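Local structure of acetyltransferase, GNAT family (Streptococcus pneumoniae, 2ATR) at residues L72-S77 with Q81-S86; L103-T108 with G113-M118. The protein is of unknown function but, as a GNAT-family acetyltransferase, probably transfers an acetyl group from acetyl-CoA to an acceptor not yet identified. All coordinates share one frame; numbering follows the deposited sequence.

Interaction 1: residues L72-S77 with Q81-S86; sequences LIVLPS and QGIGSS
This is a small apolar strand-to-helix contact in the GNAT fold. It joins the end of strand 66-74 to the first turn of helix 83-92, the opening half of a right-handed beta-alpha-beta crossover. The two elements form motif A of the family. Gln79, Gly82 and Gly84 fit its Q-x-x-G-x-G signature, whose loop in relatives binds the pyrophosphate of acetyl-CoA. Val74 carries most of the strand's side of the contact. Its CG1 is anti to the backbone N (chi1 -177°), which spreads both methyls towards the helix. Val74 CG1 lies 4.0 Å from Ile83 CD1, while Val74 CG2 sits 3.9 Å from Ile83 CG2. Val74 CG2 is also 3.9 Å from the backbone N of Gly84. Val74 CA and Gly84 CA, 6.6 Å apart, are the nearest pair of CA atoms across the contact. Leu72 adds a looser touch, with Leu72 CD1 4.3 Å from Gly84 O. Beyond Val74, Ile83 also packs on Ile2 of strand 2-7. No hydrogen bond crosses the contact. Within the helix turn, Gly82 O accepts two: Ser86 N at 3.1 Å, and Ser86 OG at 2.8 Å from the opposite face of the carbonyl plane.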
loop_
_atom_site.group_PDB
_atom_site.type_symbol
_atom_site.label_atom_id
_atom_site.label_comp_id
_atom_site.label_asym_id
_atom_site.label_seq_id
_atom_site.Cartn_x
_atom_site.Cartn_y
_atom_site.Cartn_z
ATOM N N LEU A 72 -2.084 1.333 0.373
ATOM C CA LEU A 72 -2.639 0.272 1.191
ATOM C C LEU A 72 -4.072 0.659 1.581
ATOM O O LEU A 72 -4.287 1.619 2.354
ATOM C CB LEU A 72 -1.817 0.024 2.450
ATOM C CG LEU A 72 -2.277 -1.097 3.392
ATOM C CD1 LEU A 72 -2.322 -2.452 2.645
ATOM C CD2 LEU A 72 -1.379 -1.215 4.633
ATOM N N ILE A 73 -5.039 -0.070 1.049
ATOM C CA ILE A 73 -6.445 0.311 1.229
ATOM C C ILE A 73 -7.210 -0.907 1.661
ATOM O O ILE A 73 -7.073 -1.962 1.042
ATOM C CB ILE A 73 -7.094 0.852 -0.079
ATOM C CG1 ILE A 73 -6.365 2.097 -0.564
ATOM C CG2 ILE A 73 -8.582 1.172 0.145
ATOM C CD1 ILE A 73 -6.739 2.529 -1.936
ATOM N N VAL A 74 -7.955 -0.782 2.757
ATOM C CA VAL A 74 -9.040 -1.700 3.076
ATOM C C VAL A 74 -10.344 -0.849 3.186
ATOM O O VAL A 74 -10.327 0.295 3.703
ATOM C CB VAL A 74 -8.801 -2.474 4.368
ATOM C CG1 VAL A 74 -9.952 -3.485 4.612
ATOM C CG2 VAL A 74 -7.492 -3.231 4.320
ATOM N N LEU A 75 -11.446 -1.367 2.639
ATOM C CA LEU A 75 -12.768 -0.728 2.906
ATOM C C LEU A 75 -12.962 -0.539 4.383
ATOM O O LEU A 75 -12.791 -1.500 5.173
ATOM C CB LEU A 75 -13.942 -1.523 2.332
ATOM C CG LEU A 75 -13.986 -1.600 0.822
ATOM C CD1 LEU A 75 -15.091 -2.623 0.358
ATOM C CD2 LEU A 75 -14.184 -0.185 0.168
ATOM N N PRO A 76 -13.261 0.728 4.781
ATOM C CA PRO A 76 -13.333 1.122 6.165
ATOM C C PRO A 76 -14.390 0.341 6.836
ATOM O O PRO A 76 -14.468 0.370 8.042
ATOM C CB PRO A 76 -13.702 2.627 6.104
ATOM C CG PRO A 76 -13.212 3.065 4.783
ATOM C CD PRO A 76 -13.494 1.882 3.879
ATOM N N SER A 77 -15.184 -0.400 6.052
ATOM C CA SER A 77 -16.253 -1.217 6.625
ATOM C C SER A 77 -15.750 -2.592 7.112
ATOM O O SER A 77 -16.351 -3.159 8.032
ATOM C CB SER A 77 -17.528 -1.256 5.729
ATOM O OG SER A 77 -17.270 -1.408 4.361
ATOM N N GLN A 81 -9.539 -6.956 11.297
ATOM C CA GLN A 81 -9.523 -8.436 11.205
ATOM C C GLN A 81 -8.333 -8.945 10.375
ATOM O O GLN A 81 -8.379 -10.039 9.752
ATOM C CB GLN A 81 -10.854 -8.995 10.682
ATOM C CG GLN A 81 -11.219 -8.657 9.236
ATOM C CD GLN A 81 -12.636 -9.145 8.891
ATOM O OE1 GLN A 81 -12.878 -10.352 8.778
ATOM N NE2 GLN A 81 -13.571 -8.200 8.720
ATOM N N GLY A 82 -7.266 -8.137 10.367
ATOM C CA GLY A 82 -5.997 -8.559 9.836
ATOM C C GLY A 82 -5.869 -8.523 8.326
ATOM O O GLY A 82 -4.950 -9.118 7.809
ATOM N N ILE A 83 -6.768 -7.825 7.633
ATOM C CA ILE A 83 -6.683 -7.677 6.154
ATOM C C ILE A 83 -5.456 -6.876 5.699
ATOM O O ILE A 83 -4.757 -7.281 4.805
ATOM C CB ILE A 83 -7.976 -7.080 5.502
ATOM C CG1 ILE A 83 -9.226 -7.911 5.898
ATOM C CG2 ILE A 83 -7.837 -7.061 3.931
ATOM C CD1 ILE A 83 -10.561 -7.376 5.292
ATOM N N GLY A 84 -5.242 -5.721 6.318
ATOM C CA GLY A 84 -4.044 -4.908 6.061
ATOM C C GLY A 84 -2.790 -5.720 6.314
ATOM O O GLY A 84 -1.907 -5.649 5.517
ATOM N N SER A 85 -2.717 -6.489 7.402
ATOM C CA SER A 85 -1.537 -7.344 7.709
ATOM C C SER A 85 -1.232 -8.369 6.656
ATOM O O SER A 85 -0.080 -8.579 6.274
ATOM C CB SER A 85 -1.727 -8.169 8.975
ATOM O OG SER A 85 -1.635 -7.364 10.103
ATOM N N SER A 86 -2.289 -9.075 6.260
ATOM C CA SER A 86 -2.219 -10.060 5.224
ATOM C C SER A 86 -1.684 -9.474 3.953
ATOM O O SER A 86 -0.781 -10.044 3.377
ATOM C CB SER A 86 -3.627 -10.659 4.999
ATOM O OG SER A 86 -4.033 -11.248 6.212
#

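Interaction 2: residues L103-T108 with G113-M118; sequences LATEET and GFYRSM
Leu103 lays its forked end over one face of the Tyr115 ring. The touch is a CH-pi contact: Leu103 CD1 stands 3.8 Å from the centroid of the Tyr115 ring and only 8° off the ring normal. The second methyl reaches further along the same face, with Leu103 CD2 3.5 Å from Tyr115 CD1. Chi1 of Leu103 is 61°, so CG sits between the backbone N and the carbonyl carbon, and both methyls come down on the ring. The opposite face is taken by the preceding residue of the helix: Phe114 CD2 lies 3.7 Å above the Tyr115 ring plane, over its centre. The phenol ring is thus sandwiched between an aliphatic fork and an aromatic edge atom.

Thr105 closes one side of the ring. Its OG1 lies at the ring edge, near the plane, 3.7 Å from Tyr115 CE2. The methyl also touches, with Thr105 CG2 3.9 Å from Tyr115 CD2. The hydroxyl makes a weak hydrogen bond to Glu106 O. No hydrogen bond joins the two segments, so apolar and van der Waals contacts hold them together.

The loop then turns into the helix. Glu107 is the centre of an inverse gamma turn, and Thr108 is the N-cap, its OG1 bonded to the backbone N of Asn111. Further along the helix, Arg116 forms a salt bridge to Glu121. Leu103 and Tyr115 both also touch Phe120, and Tyr115 reaches Leu72 of strand 66-74. A loop that leaves strand 100-102 and folds back on helix 109-117 is consistent with motif B of the GNAT fold.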
loop_
_atom_site.group_PDB
_atom_site.type_symbol
_atom_site.label_atom_id
_atom_site.label_comp_id
_atom_site.label_asym_id
_atom_site.label_seq_id
_atom_site.Cartn_x
_atom_site.Cartn_y
_atom_site.Cartn_z
ATOM N N LEU A 103 7.667 3.812 3.475
ATOM C CA LEU A 103 6.265 4.215 3.264
ATOM C C LEU A 103 6.151 5.579 3.958
ATOM O O LEU A 103 7.045 5.987 4.767
ATOM C CB LEU A 103 5.257 3.192 3.823
ATOM C CG LEU A 103 5.190 2.819 5.320
ATOM C CD1 LEU A 103 4.248 3.752 6.135
ATOM C CD2 LEU A 103 4.668 1.416 5.429
ATOM N N ALA A 104 5.061 6.278 3.653
ATOM C CA ALA A 104 4.796 7.591 4.306
ATOM C C ALA A 104 3.319 7.498 4.736
ATOM O O ALA A 104 2.470 7.003 3.979
ATOM C CB ALA A 104 5.019 8.774 3.313
ATOM N N THR A 105 3.023 7.934 5.950
ATOM C CA THR A 105 1.652 7.850 6.439
ATOM C C THR A 105 1.209 9.087 7.234
ATOM O O THR A 105 2.071 9.816 7.751
ATOM C CB THR A 105 1.381 6.488 7.203
ATOM O OG1 THR A 105 -0.005 6.387 7.465
ATOM C CG2 THR A 105 2.178 6.376 8.540
ATOM N N GLU A 106 -0.123 9.331 7.355
ATOM C CA GLU A 106 -0.590 10.331 8.325
ATOM C C GLU A 106 -0.118 9.918 9.687
ATOM O O GLU A 106 -0.153 8.735 10.047
ATOM C CB GLU A 106 -2.124 10.478 8.348
ATOM C CG GLU A 106 -2.628 11.108 7.122
ATOM C CD GLU A 106 -4.150 11.193 7.099
ATOM O OE1 GLU A 106 -4.772 11.166 8.196
ATOM O OE2 GLU A 106 -4.703 11.286 5.973
ATOM N N GLU A 107 0.396 10.854 10.458
ATOM C CA GLU A 107 1.049 10.418 11.657
ATOM C C GLU A 107 0.047 10.342 12.796
ATOM O O GLU A 107 0.036 11.172 13.694
ATOM C CB GLU A 107 2.335 11.226 11.932
ATOM C CG GLU A 107 3.028 10.965 13.266
ATOM C CD GLU A 107 4.386 11.678 13.316
ATOM O OE1 GLU A 107 4.469 12.803 12.738
ATOM O OE2 GLU A 107 5.338 11.075 13.886
ATOM N N THR A 108 -0.827 9.335 12.736
ATOM C CA THR A 108 -1.797 9.091 13.809
ATOM C C THR A 108 -1.432 7.866 14.637
ATOM O O THR A 108 -0.736 6.939 14.190
ATOM C CB THR A 108 -3.235 8.891 13.246
ATOM O OG1 THR A 108 -3.297 7.637 12.575
ATOM C CG2 THR A 108 -3.596 10.000 12.227
ATOM N N GLY A 113 0.820 2.858 14.943
ATOM C CA GLY A 113 0.779 1.606 15.712
ATOM C C GLY A 113 0.662 0.405 14.771
ATOM O O GLY A 113 1.325 -0.601 14.970
ATOM N N PHE A 114 -0.152 0.512 13.720
ATOM C CA PHE A 114 -0.276 -0.560 12.735
ATOM C C PHE A 114 1.043 -0.885 11.969
ATOM O O PHE A 114 1.444 -2.048 11.895
ATOM C CB PHE A 114 -1.429 -0.353 11.755
ATOM C CG PHE A 114 -1.350 -1.281 10.537
ATOM C CD1 PHE A 114 -1.722 -2.621 10.651
ATOM C CD2 PHE A 114 -0.876 -0.828 9.303
ATOM C CE1 PHE A 114 -1.634 -3.497 9.540
ATOM C CE2 PHE A 114 -0.768 -1.700 8.221
ATOM C CZ PHE A 114 -1.157 -3.036 8.357
ATOM N N TYR A 115 1.700 0.129 11.421
ATOM C CA TYR A 115 2.972 -0.090 10.701
ATOM C C TYR A 115 4.114 -0.589 11.622
ATOM O O TYR A 115 4.936 -1.419 11.211
ATOM C CB TYR A 115 3.365 1.155 9.915
ATOM C CG TYR A 115 2.433 1.400 8.760
ATOM C CD1 TYR A 115 2.282 0.416 7.729
ATOM C CD2 TYR A 115 1.630 2.559 8.715
ATOM C CE1 TYR A 115 1.390 0.636 6.651
ATOM C CE2 TYR A 115 0.692 2.771 7.665
ATOM C CZ TYR A 115 0.594 1.822 6.644
ATOM O OH TYR A 115 -0.312 2.038 5.628
ATOM N N ARG A 116 4.138 -0.111 12.859
ATOM C CA ARG A 116 5.086 -0.664 13.842
ATOM C C ARG A 116 4.799 -2.130 14.079
ATOM O O ARG A 116 5.744 -2.927 14.139
ATOM C CB ARG A 116 5.082 0.139 15.127
ATOM C CG ARG A 116 5.903 1.438 15.097
ATOM C CD ARG A 116 6.074 2.015 16.567
ATOM N NE ARG A 116 7.016 3.149 16.608
ATOM C CZ ARG A 116 6.718 4.380 17.027
ATOM N NH1 ARG A 116 5.488 4.688 17.476
ATOM N NH2 ARG A 116 7.646 5.320 17.008
ATOM N N SER A 117 3.516 -2.531 14.087
ATOM C CA SER A 117 3.183 -3.968 14.285
ATOM C C SER A 117 3.648 -4.741 13.079
ATOM O O SER A 117 3.869 -5.957 13.152
ATOM C CB SER A 117 1.671 -4.208 14.541
ATOM O OG SER A 117 0.969 -4.115 13.305
HETATM N N MSE A 118 3.846 -4.040 11.963
HETATM C CA MSE A 118 4.349 -4.683 10.755
HETATM C C MSE A 118 5.878 -4.632 10.713
HETATM O O MSE A 118 6.449 -5.146 9.802
HETATM C CB MSE A 118 3.759 -4.061 9.473
HETATM C CG MSE A 118 2.291 -4.374 9.157
HETATM SE SE MSE A 118 1.819 -6.154 9.140
HETATM C CE MSE A 118 1.059 -6.237 10.637
#

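Overall arrangement
Interactions 1 and 2 follow each other along the chain, with centres about 13 Å apart, and both lie in the acetyltransferase domain. Interaction 1 is partly buried and joins a strand to the next helix within the beta-alpha-beta unit. Interaction 2 is a surface contact and holds a loop against the helix that follows it. The first sets aliphatic side chains against an isoleucine and the helix backbone at Gly84; the second is built round an aromatic ring. They meet directly: Leu72 CD2 lies 3.6 Å from Tyr115 OH, and Gly84 C is 3.7 Å from Phe114 CZ. Helix 109-117 thereby packs on both elements of interaction 1.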